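Local coordinates for proton-dependent oligopeptide transporter family protein (Xanthomonas campestris, PDB 6EI3), which probably carries small peptides across the bacterial membrane together with protons, as other POT family transporters do, and was crystallised in an auto-inhibited state, at residues A[11-16]-A[176-181]; A[88-93]-A[108-113]. All blocks are in the same frame, centred on the assembly; numbering follows the deposited sequence.

Contact 1: residues A[11-16]-A[176-181]; sequences EACERF and GILMFI. With 78M ((2S)-2,3-dihydroxypropyl(7Z)-pentadec-7-enoate), chain D.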
loop_
_atom_site.group_PDB
_atom_site.type_symbol
_atom_site.label_atom_id
_atom_site.label_comp_id
_atom_site.label_asym_id
_atom_site.label_seq_id
_atom_site.Cartn_x
_atom_site.Cartn_y
_atom_site.Cartn_z
ATOM N N GLU A 11 -10.657 -1.836 -15.477
ATOM C CA GLU A 11 -10.492 -1.889 -14.016
ATOM C C GLU A 11 -10.716 -3.307 -13.455
ATOM O O GLU A 11 -9.932 -3.766 -12.624
ATOM C CB GLU A 11 -11.426 -0.863 -13.317
ATOM C CG GLU A 11 -11.390 -0.876 -11.787
ATOM C CD GLU A 11 -10.146 -0.349 -11.086
ATOM O OE1 GLU A 11 -9.203 0.111 -11.771
ATOM O OE2 GLU A 11 -10.132 -0.370 -9.836
ATOM N N ALA A 12 -11.783 -3.986 -13.903
ATOM C CA ALA A 12 -12.123 -5.338 -13.430
ATOM C C ALA A 12 -11.043 -6.348 -13.789
ATOM O O ALA A 12 -10.590 -7.074 -12.915
ATOM C CB ALA A 12 -13.468 -5.774 -13.997
ATOM N N CYS A 13 -10.592 -6.363 -15.066
ATOM C CA CYS A 13 -9.560 -7.314 -15.500
ATOM C C CYS A 13 -8.218 -7.059 -14.854
ATOM O O CYS A 13 -7.596 -8.024 -14.401
ATOM C CB CYS A 13 -9.455 -7.366 -17.016
ATOM S SG CYS A 13 -10.982 -7.865 -17.836
ATOM N N GLU A 14 -7.785 -5.772 -14.764
ATOM C CA GLU A 14 -6.498 -5.432 -14.147
ATOM C C GLU A 14 -6.464 -5.787 -12.652
ATOM O O GLU A 14 -5.457 -6.289 -12.182
ATOM C CB GLU A 14 -6.122 -3.944 -14.392
ATOM C CG GLU A 14 -4.764 -3.527 -13.814
ATOM C CD GLU A 14 -4.712 -3.217 -12.327
ATOM O OE1 GLU A 14 -5.758 -2.823 -11.776
ATOM O OE2 GLU A 14 -3.643 -3.396 -11.702
ATOM N N ARG A 15 -7.540 -5.512 -11.907
ATOM C CA ARG A 15 -7.576 -5.808 -10.475
ATOM C C ARG A 15 -7.578 -7.312 -10.213
ATOM O O ARG A 15 -6.883 -7.770 -9.308
ATOM C CB ARG A 15 -8.765 -5.107 -9.755
ATOM C CG ARG A 15 -8.635 -3.557 -9.640
ATOM C CD ARG A 15 -7.641 -3.065 -8.580
ATOM N NE ARG A 15 -6.264 -3.145 -9.082
ATOM C CZ ARG A 15 -5.168 -3.192 -8.336
ATOM N NH1 ARG A 15 -5.254 -3.130 -7.010
ATOM N NH2 ARG A 15 -3.972 -3.298 -8.909
ATOM N N PHE A 16 -8.354 -8.074 -10.992
ATOM C CA PHE A 16 -8.398 -9.526 -10.821
ATOM C C PHE A 16 -6.991 -10.086 -11.096
ATOM O O PHE A 16 -6.494 -10.922 -10.338
ATOM C CB PHE A 16 -9.449 -10.173 -11.749
ATOM C CG PHE A 16 -9.656 -11.662 -11.511
ATOM C CD1 PHE A 16 -8.736 -12.594 -11.975
ATOM C CD2 PHE A 16 -10.774 -12.126 -10.829
ATOM C CE1 PHE A 16 -8.932 -13.972 -11.766
ATOM C CE2 PHE A 16 -10.970 -13.501 -10.624
ATOM C CZ PHE A 16 -10.044 -14.410 -11.088
ATOM N N GLY A 176 -2.031 -13.037 -16.632
ATOM C CA GLY A 176 -1.349 -12.440 -17.780
ATOM C C GLY A 176 -2.316 -12.159 -18.919
ATOM O O GLY A 176 -2.336 -11.049 -19.459
ATOM N N ILE A 177 -3.178 -13.136 -19.238
ATOM C CA ILE A 177 -4.210 -12.989 -20.298
ATOM C C ILE A 177 -5.234 -11.902 -19.939
ATOM O O ILE A 177 -5.592 -11.080 -20.782
ATOM C CB ILE A 177 -4.863 -14.361 -20.646
ATOM C CG1 ILE A 177 -3.845 -15.296 -21.367
ATOM C CG2 ILE A 177 -6.165 -14.215 -21.460
ATOM C CD1 ILE A 177 -3.324 -14.843 -22.869
ATOM N N LEU A 178 -5.647 -11.859 -18.675
ATOM C CA LEU A 178 -6.583 -10.854 -18.184
ATOM C C LEU A 178 -6.028 -9.450 -18.290
ATOM O O LEU A 178 -6.793 -8.530 -18.562
ATOM C CB LEU A 178 -7.037 -11.166 -16.750
ATOM C CG LEU A 178 -8.104 -12.258 -16.662
ATOM C CD1 LEU A 178 -8.233 -12.733 -15.256
ATOM C CD2 LEU A 178 -9.460 -11.747 -17.154
ATOM N N MET A 179 -4.710 -9.287 -18.104
ATOM C CA MET A 179 -4.031 -7.997 -18.223
ATOM C C MET A 179 -3.970 -7.603 -19.692
ATOM O O MET A 179 -4.147 -6.432 -20.016
ATOM C CB MET A 179 -2.617 -8.055 -17.599
ATOM C CG MET A 179 -2.013 -6.688 -17.340
ATOM S SD MET A 179 -3.108 -5.571 -16.387
ATOM C CE MET A 179 -2.914 -4.070 -17.351
ATOM N N PHE A 180 -3.730 -8.578 -20.589
ATOM C CA PHE A 180 -3.745 -8.305 -22.022
ATOM C C PHE A 180 -5.153 -7.811 -22.397
ATOM O O PHE A 180 -5.287 -6.817 -23.108
ATOM C CB PHE A 180 -3.357 -9.547 -22.858
ATOM C CG PHE A 180 -3.700 -9.360 -24.320
ATOM C CD1 PHE A 180 -2.848 -8.661 -25.168
ATOM C CD2 PHE A 180 -4.912 -9.816 -24.833
ATOM C CE1 PHE A 180 -3.185 -8.459 -26.514
ATOM C CE2 PHE A 180 -5.261 -9.577 -26.167
ATOM C CZ PHE A 180 -4.392 -8.907 -26.997
ATOM N N ILE A 181 -6.194 -8.496 -21.883
ATOM C CA ILE A 181 -7.596 -8.134 -22.136
ATOM C C ILE A 181 -7.910 -6.773 -21.534
ATOM O O ILE A 181 -8.625 -6.007 -22.172
ATOM C CB ILE A 181 -8.583 -9.226 -21.629
ATOM C CG1 ILE A 181 -8.464 -10.528 -22.483
ATOM C CG2 ILE A 181 -10.038 -8.681 -21.612
ATOM C CD1 ILE A 181 -9.150 -11.776 -21.857
HETATM O O21 78M D . -0.323 -28.169 -18.564
HETATM C C20 78M D . 0.485 -27.766 -19.659
HETATM C C18 78M D . 1.741 -27.062 -19.195
HETATM O O19 78M D . 1.506 -26.356 -17.972
HETATM C C17 78M D . 2.300 -26.114 -20.233
HETATM O O2 78M D . 1.211 -25.211 -20.543
HETATM C C1 78M D . 1.494 -23.950 -20.884
HETATM O O1 78M D . 2.589 -23.453 -20.802
HETATM C C2 78M D . 0.278 -23.257 -21.418
HETATM C C3 78M D . -0.303 -22.211 -20.481
HETATM C C4 78M D . -1.532 -21.570 -21.086
HETATM C C5 78M D . -2.155 -20.442 -20.296
HETATM C C6 78M D . -3.342 -19.825 -21.027
HETATM C C7 78M D . -4.033 -18.752 -20.245
HETATM C C8 78M D . -5.336 -18.567 -20.111
HETATM C C9 78M D . -6.441 -19.400 -20.685
HETATM C C10 78M D . -7.353 -19.986 -19.604
HETATM C C11 78M D . -8.694 -19.279 -19.442
HETATM C C12 78M D . -8.634 -17.860 -18.872
HETATM C C13 78M D . -9.996 -17.179 -18.783
HETATM C C15 78M D . -9.724 -14.779 -19.520
HETATM C C14 78M D . -9.966 -15.724 -18.362
#
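L178 is the main bump here, and it fills the notch between C13 and F16, one turn apart on helix 4-22, with its two methyl branches splitting the work. L178 CD1 presses obliquely against the F16 ring, 3.3 Å from F16 CD1, a tight fit. L178 CD2 lies 4.2 Å from C13 SG. The end of a monoacylglycerol tail continues this apolar surface, its C15 packing 3.9 Å from L178 CD2 and also on I181 CD1. C13 is the answering bump, its sulfur set over L178 and I181, one turn apart on helix 168-188. C13 CB packs 3.3 Å from L178 O, while C13 SG comes 4.0 Å from I181 CG2. On the buried flank E14 and M179 run side by side, pointing the same way. A bend at chi2 of M179 (52°) brings M179 SD to 3.7 Å from E14 CG. E14 is itself bent at chi2 (-80°), which carries its carboxylate round to a side-on salt bridge, R15 NE to OE1 and NH2 to OE2, with a hydrogen bond between Y86 OH (helix 62-95) and OE2. E11, E14, R15 and F16 form the ExxERF signature of POT transporters, linked in this family to proton coupling; helix 168-188 packs against C13, E14 and F16, while R15 turns away.

Contact 2: residues A[88-93]-A[108-113]; sequences AGHACL and GLIAFG. With 78M ((2S)-2,3-dihydroxypropyl(7Z)-pentadec-7-enoate), chain R.
I110 lies across G89 and pushes CD1 over the H90 ring. I110 CD1 stands 3.9 Å from the centroid of the H90 ring and only 9° off the normal, a CH-pi contact squarely on the face, with the two side chains crossing at about a right angle. I110 CD1 also meets L93 CD1 tip to tip at 3.5 Å. With CG1 anti to its own carbonyl carbon (chi1 -72°), I110 lays CG1 against the backbone of the facing helix, 3.7 Å from both G89 C and H90 N. L109 sits on G89 as well, toward C92: L109 CB rests 3.6 Å from G89 CA, and L109 CD1 reaches 4.1 Å from C92 SG. Because G89 has no side chain, the backbones close to 4.6 Å between the CA atoms of G89 and L109. Further out, H90 is wedged against S17 and M21 of helix 4-22 and P175 of helix 168-188, while F54 of helix 40-60 touches I110. On the lipid side the bare CA of G108 lies 3.4 Å from C8 of a monoacylglycerol, and F112 packs edge-to-face with F61. Helices 62-95 and 100-117, consecutive in sequence, thus form a tightly packed antiparallel transmembrane hairpin, closed at a glycine.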
loop_
_atom_site.group_PDB
_atom_site.type_symbol
_atom_site.label_atom_id
_atom_site.label_comp_id
_atom_site.label_asym_id
_atom_site.label_seq_id
_atom_site.Cartn_x
_atom_site.Cartn_y
_atom_site.Cartn_z
ATOM N N ALA A 88 4.096 -6.891 -20.619
ATOM C CA ALA A 88 5.441 -7.421 -20.877
ATOM C C ALA A 88 6.012 -8.132 -19.634
ATOM O O ALA A 88 6.679 -9.156 -19.781
ATOM C CB ALA A 88 6.365 -6.306 -21.331
ATOM N N GLY A 89 5.689 -7.616 -18.436
ATOM C CA GLY A 89 6.081 -8.209 -17.163
ATOM C C GLY A 89 5.422 -9.554 -16.949
ATOM O O GLY A 89 6.093 -10.527 -16.570
ATOM N N HIS A 90 4.100 -9.625 -17.232
ATOM C CA HIS A 90 3.327 -10.868 -17.156
ATOM C C HIS A 90 3.870 -11.902 -18.137
ATOM O O HIS A 90 4.002 -13.059 -17.759
ATOM C CB HIS A 90 1.843 -10.630 -17.397
ATOM C CG HIS A 90 1.101 -10.190 -16.185
ATOM N ND1 HIS A 90 0.842 -11.062 -15.145
ATOM C CD2 HIS A 90 0.536 -8.996 -15.907
ATOM C CE1 HIS A 90 0.167 -10.365 -14.250
ATOM N NE2 HIS A 90 -0.042 -9.111 -14.668
ATOM N N ALA A 91 4.256 -11.475 -19.354
ATOM C CA ALA A 91 4.874 -12.328 -20.389
ATOM C C ALA A 91 6.261 -12.828 -19.924
ATOM O O ALA A 91 6.675 -13.926 -20.291
ATOM C CB ALA A 91 5.026 -11.550 -21.685
ATOM N N CYS A 92 6.979 -12.023 -19.119
ATOM C CA CYS A 92 8.268 -12.431 -18.589
ATOM C C CYS A 92 8.096 -13.556 -17.581
ATOM O O CYS A 92 8.885 -14.504 -17.607
ATOM C CB CYS A 92 9.032 -11.255 -18.004
ATOM S SG CYS A 92 9.809 -10.193 -19.242
ATOM N N LEU A 93 7.016 -13.516 -16.767
ATOM C CA LEU A 93 6.759 -14.589 -15.816
ATOM C C LEU A 93 6.500 -15.950 -16.528
ATOM O O LEU A 93 6.720 -16.999 -15.915
ATOM C CB LEU A 93 5.654 -14.257 -14.803
ATOM C CG LEU A 93 5.701 -12.929 -14.023
ATOM C CD1 LEU A 93 4.570 -12.863 -13.044
ATOM C CD2 LEU A 93 7.034 -12.702 -13.287
ATOM N N GLY A 108 9.596 -6.839 -11.759
ATOM C CA GLY A 108 9.994 -5.434 -11.839
ATOM C C GLY A 108 9.119 -4.645 -12.809
ATOM O O GLY A 108 8.654 -3.551 -12.493
ATOM N N LEU A 109 8.857 -5.221 -13.985
ATOM C CA LEU A 109 8.018 -4.623 -15.025
ATOM C C LEU A 109 6.549 -4.545 -14.596
ATOM O O LEU A 109 5.881 -3.548 -14.890
ATOM C CB LEU A 109 8.181 -5.402 -16.348
ATOM C CG LEU A 109 9.571 -5.339 -17.022
ATOM C CD1 LEU A 109 9.623 -6.253 -18.243
ATOM C CD2 LEU A 109 9.995 -3.892 -17.386
ATOM N N ILE A 110 6.061 -5.568 -13.852
ATOM C CA ILE A 110 4.696 -5.588 -13.302
ATOM C C ILE A 110 4.576 -4.513 -12.258
ATOM O O ILE A 110 3.623 -3.758 -12.312
ATOM C CB ILE A 110 4.283 -6.984 -12.743
ATOM C CG1 ILE A 110 4.043 -7.959 -13.921
ATOM C CG2 ILE A 110 2.997 -6.883 -11.867
ATOM C CD1 ILE A 110 4.000 -9.409 -13.515
ATOM N N ALA A 111 5.567 -4.404 -11.330
ATOM C CA ALA A 111 5.561 -3.382 -10.276
ATOM C C ALA A 111 5.495 -1.971 -10.892
ATOM O O ALA A 111 4.712 -1.134 -10.459
ATOM C CB ALA A 111 6.819 -3.511 -9.425
ATOM N N PHE A 112 6.323 -1.736 -11.908
ATOM C CA PHE A 112 6.411 -0.473 -12.633
ATOM C C PHE A 112 5.111 -0.139 -13.345
ATOM O O PHE A 112 4.632 0.996 -13.235
ATOM C CB PHE A 112 7.567 -0.548 -13.648
ATOM C CG PHE A 112 7.929 0.737 -14.359
ATOM C CD1 PHE A 112 8.650 1.729 -13.709
ATOM C CD2 PHE A 112 7.638 0.909 -15.706
ATOM C CE1 PHE A 112 9.040 2.888 -14.384
ATOM C CE2 PHE A 112 8.055 2.058 -16.388
ATOM C CZ PHE A 112 8.739 3.046 -15.718
ATOM N N GLY A 113 4.558 -1.120 -14.064
ATOM C CA GLY A 113 3.316 -0.930 -14.801
ATOM C C GLY A 113 2.120 -0.669 -13.904
ATOM O O GLY A 113 1.364 0.280 -14.138
HETATM O O21 78M R . 10.843 8.635 -9.863
HETATM C C20 78M R . 11.768 8.375 -10.911
HETATM C C18 78M R . 12.021 6.893 -11.054
HETATM O O19 78M R . 12.864 6.431 -9.992
HETATM C C17 78M R . 12.596 6.526 -12.404
HETATM O O2 78M R . 12.594 5.079 -12.399
HETATM C C1 78M R . 13.049 4.430 -13.476
HETATM O O1 78M R . 13.171 4.922 -14.568
HETATM C C2 78M R . 13.446 3.029 -13.122
HETATM C C3 78M R . 12.531 1.960 -13.690
HETATM C C4 78M R . 13.322 0.809 -14.287
HETATM C C5 78M R . 12.560 -0.493 -14.413
HETATM C C6 78M R . 12.501 -1.317 -13.129
HETATM C C7 78M R . 12.089 -2.715 -13.456
HETATM C C8 78M R . 12.697 -3.850 -13.146
HETATM C C9 78M R . 13.921 -4.088 -12.312
HETATM C C10 78M R . 13.898 -5.525 -11.796
HETATM C C11 78M R . 15.231 -6.054 -11.303
HETATM C C12 78M R . 15.387 -7.547 -11.520
HETATM C C13 78M R . 16.737 -8.100 -11.103
HETATM C C15 78M R . 18.244 -10.131 -11.055
HETATM C C14 78M R . 17.043 -9.469 -11.686
#

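Overall arrangement
The two contacts lie about 13 Å apart, centre to centre, on the same side of the chain's centre. Along the sequence the segments run 11-16, 88-93, 108-113, 176-181, so the short hairpin of contact 2 falls within the long span that contact 1 closes. No helix is common to both, yet they touch: H90 CD2 lies 3.7 Å from M179 CB, and G176 also packs on H90. Y86, the tyrosine of contact 1, lies on helix 62-95 just ahead of contact 2 and also touches I110. Helices 4-22, 62-95, 100-117 and 168-188 are thereby packed into the N-terminal helical bundle of this major facilitator fold, with lipid along its outer flanks.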